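Local coordinates for protein antibiotic biosynthesis monooxygenase (Shewanella loihica, PDB 2RIL) that probably acts as a monooxygenase of the antibiotic-biosynthesis type, forming a dimer with a ferredoxin-like alpha/beta fold, at residues F32-H45 / I57-A71. Numbering follows the deposited sequence.
With ACT (acetate ion), chain C.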
loop_
_atom_site.group_PDB
_atom_site.type_symbol
_atom_site.label_atom_id
_atom_site.label_comp_id
_atom_site.label_asym_id
_atom_site.label_seq_id
_atom_site.Cartn_x
_atom_site.Cartn_y
_atom_site.Cartn_z
ATOM N N PHE A 32 0.436 10.269 -17.744
ATOM C CA PHE A 32 -0.513 9.651 -18.675
ATOM C C PHE A 32 -1.804 9.274 -17.962
ATOM O O PHE A 32 -2.887 9.606 -18.374
ATOM C CB PHE A 32 0.084 8.385 -19.307
ATOM C CG PHE A 32 -0.858 7.696 -20.221
ATOM C CD1 PHE A 32 -0.963 8.085 -21.563
ATOM C CD2 PHE A 32 -1.698 6.686 -19.761
ATOM C CE1 PHE A 32 -1.876 7.469 -22.394
ATOM C CE2 PHE A 32 -2.565 6.048 -20.606
ATOM C CZ PHE A 32 -2.655 6.442 -21.926
HETATM N N MSE A 33 -1.694 8.592 -16.833
HETATM C CA MSE A 33 -2.897 8.096 -16.148
HETATM C C MSE A 33 -3.784 9.222 -15.634
HETATM O O MSE A 33 -5.021 9.114 -15.631
HETATM C CB MSE A 33 -2.470 7.200 -14.984
HETATM C CG MSE A 33 -1.885 5.856 -15.412
HETATM SE SE MSE A 33 -3.046 4.831 -16.597
HETATM C CE MSE A 33 -3.519 3.357 -15.380
ATOM N N ALA A 34 -3.161 10.328 -15.263
ATOM C CA ALA A 34 -3.883 11.432 -14.672
ATOM C C ALA A 34 -4.809 12.107 -15.660
ATOM O O ALA A 34 -5.731 12.834 -15.247
ATOM C CB ALA A 34 -2.885 12.448 -14.029
ATOM N N GLN A 35 -4.580 11.859 -16.946
ATOM C CA GLN A 35 -5.435 12.335 -18.030
ATOM C C GLN A 35 -6.597 11.450 -18.405
ATOM O O GLN A 35 -7.416 11.801 -19.285
ATOM C CB GLN A 35 -4.569 12.559 -19.284
ATOM C CG GLN A 35 -3.548 13.649 -19.040
ATOM C CD GLN A 35 -4.247 15.000 -18.879
ATOM O OE1 GLN A 35 -5.074 15.393 -19.724
ATOM N NE2 GLN A 35 -3.963 15.688 -17.775
ATOM N N GLN A 36 -6.708 10.310 -17.740
ATOM C CA GLN A 36 -7.674 9.293 -18.124
ATOM C C GLN A 36 -8.948 9.466 -17.350
ATOM O O GLN A 36 -8.931 9.867 -16.170
ATOM C CB GLN A 36 -7.107 7.904 -17.912
ATOM C CG GLN A 36 -5.795 7.670 -18.646
ATOM C CD GLN A 36 -5.877 7.983 -20.084
ATOM O OE1 GLN A 36 -6.793 7.525 -20.800
ATOM N NE2 GLN A 36 -4.901 8.752 -20.545
ATOM N N PRO A 37 -10.078 9.183 -17.995
ATOM C CA PRO A 37 -11.327 9.253 -17.271
ATOM C C PRO A 37 -11.334 8.391 -15.995
ATOM O O PRO A 37 -10.876 7.269 -15.999
ATOM C CB PRO A 37 -12.349 8.728 -18.296
ATOM C CG PRO A 37 -11.777 9.077 -19.585
ATOM C CD PRO A 37 -10.307 8.828 -19.403
ATOM N N GLY A 38 -11.832 8.949 -14.921
ATOM C CA GLY A 38 -11.996 8.198 -13.690
ATOM C C GLY A 38 -10.809 8.302 -12.736
ATOM O O GLY A 38 -10.898 7.844 -11.606
ATOM N N TYR A 39 -9.697 8.899 -13.154
ATOM C CA TYR A 39 -8.562 9.066 -12.271
ATOM C C TYR A 39 -8.897 10.072 -11.200
ATOM O O TYR A 39 -9.324 11.176 -11.536
ATOM C CB TYR A 39 -7.377 9.596 -13.027
ATOM C CG TYR A 39 -6.142 9.827 -12.191
ATOM C CD1 TYR A 39 -5.246 8.803 -12.004
ATOM C CD2 TYR A 39 -5.870 11.072 -11.647
ATOM C CE1 TYR A 39 -4.087 8.996 -11.307
ATOM C CE2 TYR A 39 -4.712 11.277 -10.897
ATOM C CZ TYR A 39 -3.820 10.215 -10.770
ATOM O OH TYR A 39 -2.611 10.350 -10.111
ATOM N N LEU A 40 -8.732 9.721 -9.924
ATOM C CA LEU A 40 -9.055 10.632 -8.845
ATOM C C LEU A 40 -7.863 11.219 -8.133
ATOM O O LEU A 40 -7.790 12.451 -8.023
ATOM C CB LEU A 40 -10.067 10.072 -7.812
ATOM C CG LEU A 40 -11.421 9.699 -8.412
ATOM C CD1 LEU A 40 -12.299 8.865 -7.429
ATOM C CD2 LEU A 40 -12.142 10.949 -8.929
ATOM N N SER A 41 -6.932 10.384 -7.671
ATOM C CA SER A 41 -5.806 10.873 -6.924
ATOM C C SER A 41 -4.752 9.787 -6.798
ATOM O O SER A 41 -5.026 8.600 -7.066
ATOM C CB SER A 41 -6.263 11.373 -5.561
ATOM O OG SER A 41 -6.751 10.316 -4.795
ATOM N N THR A 42 -3.544 10.185 -6.368
ATOM C CA THR A 42 -2.520 9.213 -6.081
ATOM C C THR A 42 -1.576 9.695 -4.997
ATOM O O THR A 42 -1.451 10.906 -4.764
ATOM C CB THR A 42 -1.728 8.868 -7.352
ATOM O OG1 THR A 42 -1.136 7.577 -7.215
ATOM C CG2 THR A 42 -0.678 9.918 -7.647
ATOM N N GLN A 43 -0.944 8.728 -4.341
ATOM C CA GLN A 43 0.081 8.993 -3.354
ATOM C C GLN A 43 1.209 8.007 -3.556
ATOM O O GLN A 43 1.066 6.801 -3.238
ATOM C CB GLN A 43 -0.460 8.875 -1.928
ATOM C CG GLN A 43 -1.529 9.887 -1.574
ATOM C CD GLN A 43 -2.038 9.655 -0.196
ATOM O OE1 GLN A 43 -2.643 8.632 0.037
ATOM N NE2 GLN A 43 -1.714 10.529 0.728
ATOM N N LEU A 44 2.326 8.499 -4.065
ATOM C CA LEU A 44 3.498 7.625 -4.232
ATOM C C LEU A 44 4.243 7.695 -2.911
ATOM O O LEU A 44 4.635 8.774 -2.465
ATOM C CB LEU A 44 4.444 8.167 -5.320
ATOM C CG LEU A 44 5.691 7.280 -5.575
ATOM C CD1 LEU A 44 5.352 5.900 -6.111
ATOM C CD2 LEU A 44 6.658 8.041 -6.478
ATOM N N HIS A 45 4.419 6.538 -2.264
ATOM C CA HIS A 45 5.075 6.426 -0.966
ATOM C C HIS A 45 6.517 5.920 -1.173
ATOM O O HIS A 45 6.761 4.977 -1.942
ATOM C CB HIS A 45 4.331 5.425 -0.094
ATOM C CG HIS A 45 2.969 5.853 0.338
ATOM N ND1 HIS A 45 1.869 5.874 -0.507
ATOM C CD2 HIS A 45 2.519 6.227 1.568
ATOM C CE1 HIS A 45 0.810 6.254 0.205
ATOM N NE2 HIS A 45 1.170 6.434 1.467
ATOM N N ILE A 57 5.902 2.476 -3.127
ATOM C CA ILE A 57 4.576 1.881 -3.256
ATOM C C ILE A 57 3.602 2.959 -3.621
ATOM O O ILE A 57 3.471 3.948 -2.883
ATOM C CB ILE A 57 4.052 1.184 -1.957
ATOM C CG1 ILE A 57 5.031 0.102 -1.479
ATOM C CG2 ILE A 57 2.657 0.619 -2.200
ATOM C CD1 ILE A 57 4.564 -0.711 -0.274
ATOM N N ASN A 58 2.973 2.847 -4.791
ATOM C CA ASN A 58 1.956 3.818 -5.170
ATOM C C ASN A 58 0.590 3.361 -4.705
ATOM O O ASN A 58 0.242 2.171 -4.783
ATOM C CB ASN A 58 1.923 4.047 -6.673
ATOM C CG ASN A 58 1.030 5.212 -7.046
ATOM O OD1 ASN A 58 1.044 6.245 -6.343
ATOM N ND2 ASN A 58 0.265 5.079 -8.128
ATOM N N VAL A 59 -0.222 4.318 -4.239
ATOM C CA VAL A 59 -1.594 4.080 -3.828
ATOM C C VAL A 59 -2.458 5.113 -4.539
ATOM O O VAL A 59 -2.375 6.283 -4.216
ATOM C CB VAL A 59 -1.761 4.165 -2.314
ATOM C CG1 VAL A 59 -3.233 3.765 -1.931
ATOM C CG2 VAL A 59 -0.794 3.244 -1.536
ATOM N N ALA A 60 -3.249 4.671 -5.518
ATOM C CA ALA A 60 -4.060 5.576 -6.356
ATOM C C ALA A 60 -5.527 5.242 -6.222
ATOM O O ALA A 60 -5.878 4.083 -6.018
ATOM C CB ALA A 60 -3.673 5.431 -7.808
ATOM N N ILE A 61 -6.373 6.248 -6.365
ATOM C CA ILE A 61 -7.803 6.079 -6.267
ATOM C C ILE A 61 -8.420 6.350 -7.639
ATOM O O ILE A 61 -8.093 7.354 -8.308
ATOM C CB ILE A 61 -8.442 7.023 -5.254
ATOM C CG1 ILE A 61 -7.599 7.090 -3.985
ATOM C CG2 ILE A 61 -9.896 6.560 -4.969
ATOM C CD1 ILE A 61 -7.728 5.888 -3.167
ATOM N N TRP A 62 -9.277 5.431 -8.055
ATOM C CA TRP A 62 -9.989 5.504 -9.321
ATOM C C TRP A 62 -11.501 5.454 -9.055
ATOM O O TRP A 62 -11.956 4.791 -8.129
ATOM C CB TRP A 62 -9.581 4.338 -10.226
ATOM C CG TRP A 62 -8.220 4.485 -10.774
ATOM C CD1 TRP A 62 -7.023 4.220 -10.146
ATOM C CD2 TRP A 62 -7.888 5.050 -12.037
ATOM N NE1 TRP A 62 -5.987 4.549 -10.945
ATOM C CE2 TRP A 62 -6.486 5.034 -12.136
ATOM C CE3 TRP A 62 -8.649 5.500 -13.129
ATOM C CZ2 TRP A 62 -5.832 5.468 -13.269
ATOM C CZ3 TRP A 62 -7.987 5.928 -14.236
ATOM C CH2 TRP A 62 -6.600 5.908 -14.300
ATOM N N GLN A 63 -12.267 6.086 -9.928
ATOM C CA GLN A 63 -13.712 6.113 -9.744
ATOM C C GLN A 63 -14.389 4.741 -9.858
ATOM O O GLN A 63 -15.434 4.493 -9.257
ATOM C CB GLN A 63 -14.296 7.038 -10.796
ATOM C CG GLN A 63 -15.780 7.295 -10.602
ATOM C CD GLN A 63 -16.020 8.249 -9.408
ATOM O OE1 GLN A 63 -15.482 9.384 -9.387
ATOM N NE2 GLN A 63 -16.784 7.790 -8.400
ATOM N N SER A 64 -13.797 3.836 -10.651
ATOM C CA SER A 64 -14.321 2.492 -10.839
ATOM C C SER A 64 -13.275 1.581 -11.364
ATOM O O SER A 64 -12.273 2.038 -11.944
ATOM C CB SER A 64 -15.477 2.524 -11.863
ATOM O OG SER A 64 -15.045 2.910 -13.143
ATOM N N GLU A 65 -13.539 0.284 -11.210
ATOM C CA GLU A 65 -12.708 -0.742 -11.829
ATOM C C GLU A 65 -12.660 -0.530 -13.348
ATOM O O GLU A 65 -11.576 -0.631 -13.954
ATOM C CB GLU A 65 -13.266 -2.152 -11.563
ATOM C CG GLU A 65 -13.047 -2.693 -10.199
ATOM C CD GLU A 65 -13.640 -4.082 -10.022
ATOM O OE1 GLU A 65 -13.286 -4.969 -10.800
ATOM O OE2 GLU A 65 -14.448 -4.269 -9.110
ATOM N N ALA A 66 -13.817 -0.307 -13.970
ATOM C CA ALA A 66 -13.864 -0.128 -15.413
ATOM C C ALA A 66 -12.937 0.983 -15.861
ATOM O O ALA A 66 -12.210 0.861 -16.863
ATOM C CB ALA A 66 -15.306 0.182 -15.852
ATOM N N ASP A 67 -12.995 2.126 -15.167
ATOM C CA ASP A 67 -12.119 3.235 -15.536
ATOM C C ASP A 67 -10.656 2.891 -15.439
ATOM O O ASP A 67 -9.836 3.201 -16.345
ATOM C CB ASP A 67 -12.438 4.491 -14.760
ATOM C CG ASP A 67 -13.752 5.111 -15.133
ATOM O OD1 ASP A 67 -14.240 4.830 -16.215
ATOM O OD2 ASP A 67 -14.303 5.963 -14.376
ATOM N N PHE A 68 -10.283 2.252 -14.345
ATOM C CA PHE A 68 -8.900 1.832 -14.251
ATOM C C PHE A 68 -8.455 0.869 -15.361
ATOM O O PHE A 68 -7.390 1.067 -15.972
ATOM C CB PHE A 68 -8.631 1.169 -12.880
ATOM C CG PHE A 68 -7.259 0.598 -12.802
ATOM C CD1 PHE A 68 -6.186 1.417 -12.541
ATOM C CD2 PHE A 68 -7.043 -0.726 -13.104
ATOM C CE1 PHE A 68 -4.892 0.912 -12.579
ATOM C CE2 PHE A 68 -5.741 -1.241 -13.126
ATOM C CZ PHE A 68 -4.682 -0.409 -12.868
ATOM N N TYR A 69 -9.264 -0.165 -15.619
ATOM C CA TYR A 69 -8.895 -1.172 -16.619
ATOM C C TYR A 69 -8.792 -0.567 -18.010
ATOM O O TYR A 69 -7.901 -0.922 -18.768
ATOM C CB TYR A 69 -9.860 -2.347 -16.641
ATOM C CG TYR A 69 -9.979 -3.143 -15.396
ATOM C CD1 TYR A 69 -8.882 -3.603 -14.736
ATOM C CD2 TYR A 69 -11.240 -3.540 -14.953
ATOM C CE1 TYR A 69 -9.035 -4.365 -13.531
ATOM C CE2 TYR A 69 -11.386 -4.302 -13.835
ATOM C CZ TYR A 69 -10.279 -4.716 -13.140
ATOM O OH TYR A 69 -10.524 -5.490 -12.019
ATOM N N GLN A 70 -9.718 0.333 -18.305
ATOM C CA GLN A 70 -9.734 1.061 -19.580
ATOM C C GLN A 70 -8.407 1.887 -19.751
ATOM O O GLN A 70 -7.767 1.856 -20.805
ATOM C CB GLN A 70 -11.083 1.870 -19.677
ATOM C CG GLN A 70 -12.371 0.922 -19.882
ATOM C CD GLN A 70 -13.815 1.552 -19.637
ATOM O OE1 GLN A 70 -13.988 2.772 -19.561
ATOM N NE2 GLN A 70 -14.842 0.680 -19.498
ATOM N N ALA A 71 -7.964 2.553 -18.670
ATOM C CA ALA A 71 -6.784 3.405 -18.637
ATOM C C ALA A 71 -5.526 2.533 -18.747
ATOM O O ALA A 71 -4.581 2.857 -19.469
ATOM C CB ALA A 71 -6.751 4.172 -17.334
HETATM C C ACT C . -9.871 11.469 -3.902
HETATM O O ACT C . -8.811 10.900 -3.615
HETATM O OXT ACT C . -10.848 10.967 -3.326
HETATM C CH3 ACT C . -9.959 12.638 -4.842
HETATM O O HOH W 1 -10.219 5.481 -17.918
HETATM O O HOH W 2 -4.008 7.276 -2.123
#
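Ile57 and His45 trade backbone hydrogen bonds in both directions, within the antiparallel ladder of the hairpin 39-47/56-62 in the sheet of a dimeric alpha-beta barrel protein; the strand segments run at 169° to each other. Leu44 and His45 also pair with a strand of the second subunit, so the sheet continues across the dimer interface. Asn58 turns to the opposite face, its CB against Leu44 CD1, its side chain touching Trp26 of helix 19-33. Val59 repeats the paired bonding with Gln43, and its carbonyl also takes a water that reaches Gln43 OE1, while Val59 CG2 meets His45 CE1. Ala60 puts its CB 3.4 Å from Thr42 OG1, at a pair whose CA atoms lie only 4.0 Å apart. At Ile61 the register slips by one: its O accepts a 2.9 Å bond from Leu40 N and a weak, longer one from Ser41 N, the signature of a classic beta bulge.

Trp62 carries the aromatic packing. The edge of Tyr39 stands against its face, a T-shaped pair with planes at 87°, and Tyr39 CD1 comes within 3.6 Å of Trp62 CZ2. Tyr39 CD1 and Phe68 CD1 sit over opposite faces of the indole, each offset toward its rim. The selenomethionine Met33, bent at chi2 (-54°), brings CE obliquely to Trp62 CZ2 at 3.8 Å. Gln63 N closes the ladder on Gly38 O, in the carbonyl plane. Ser64 then caps helix 65-79, its OG accepting from Asp67 N. Asp67 meets the 36-39 type II turn with CB 3.4 Å from Pro37 O, and a water lies between Asp67 O and Pro37 O, within hydrogen-bonding distance of both. At Ala71, CB packs 3.8 Å from Gln36 CB and equally far from Met33 SE.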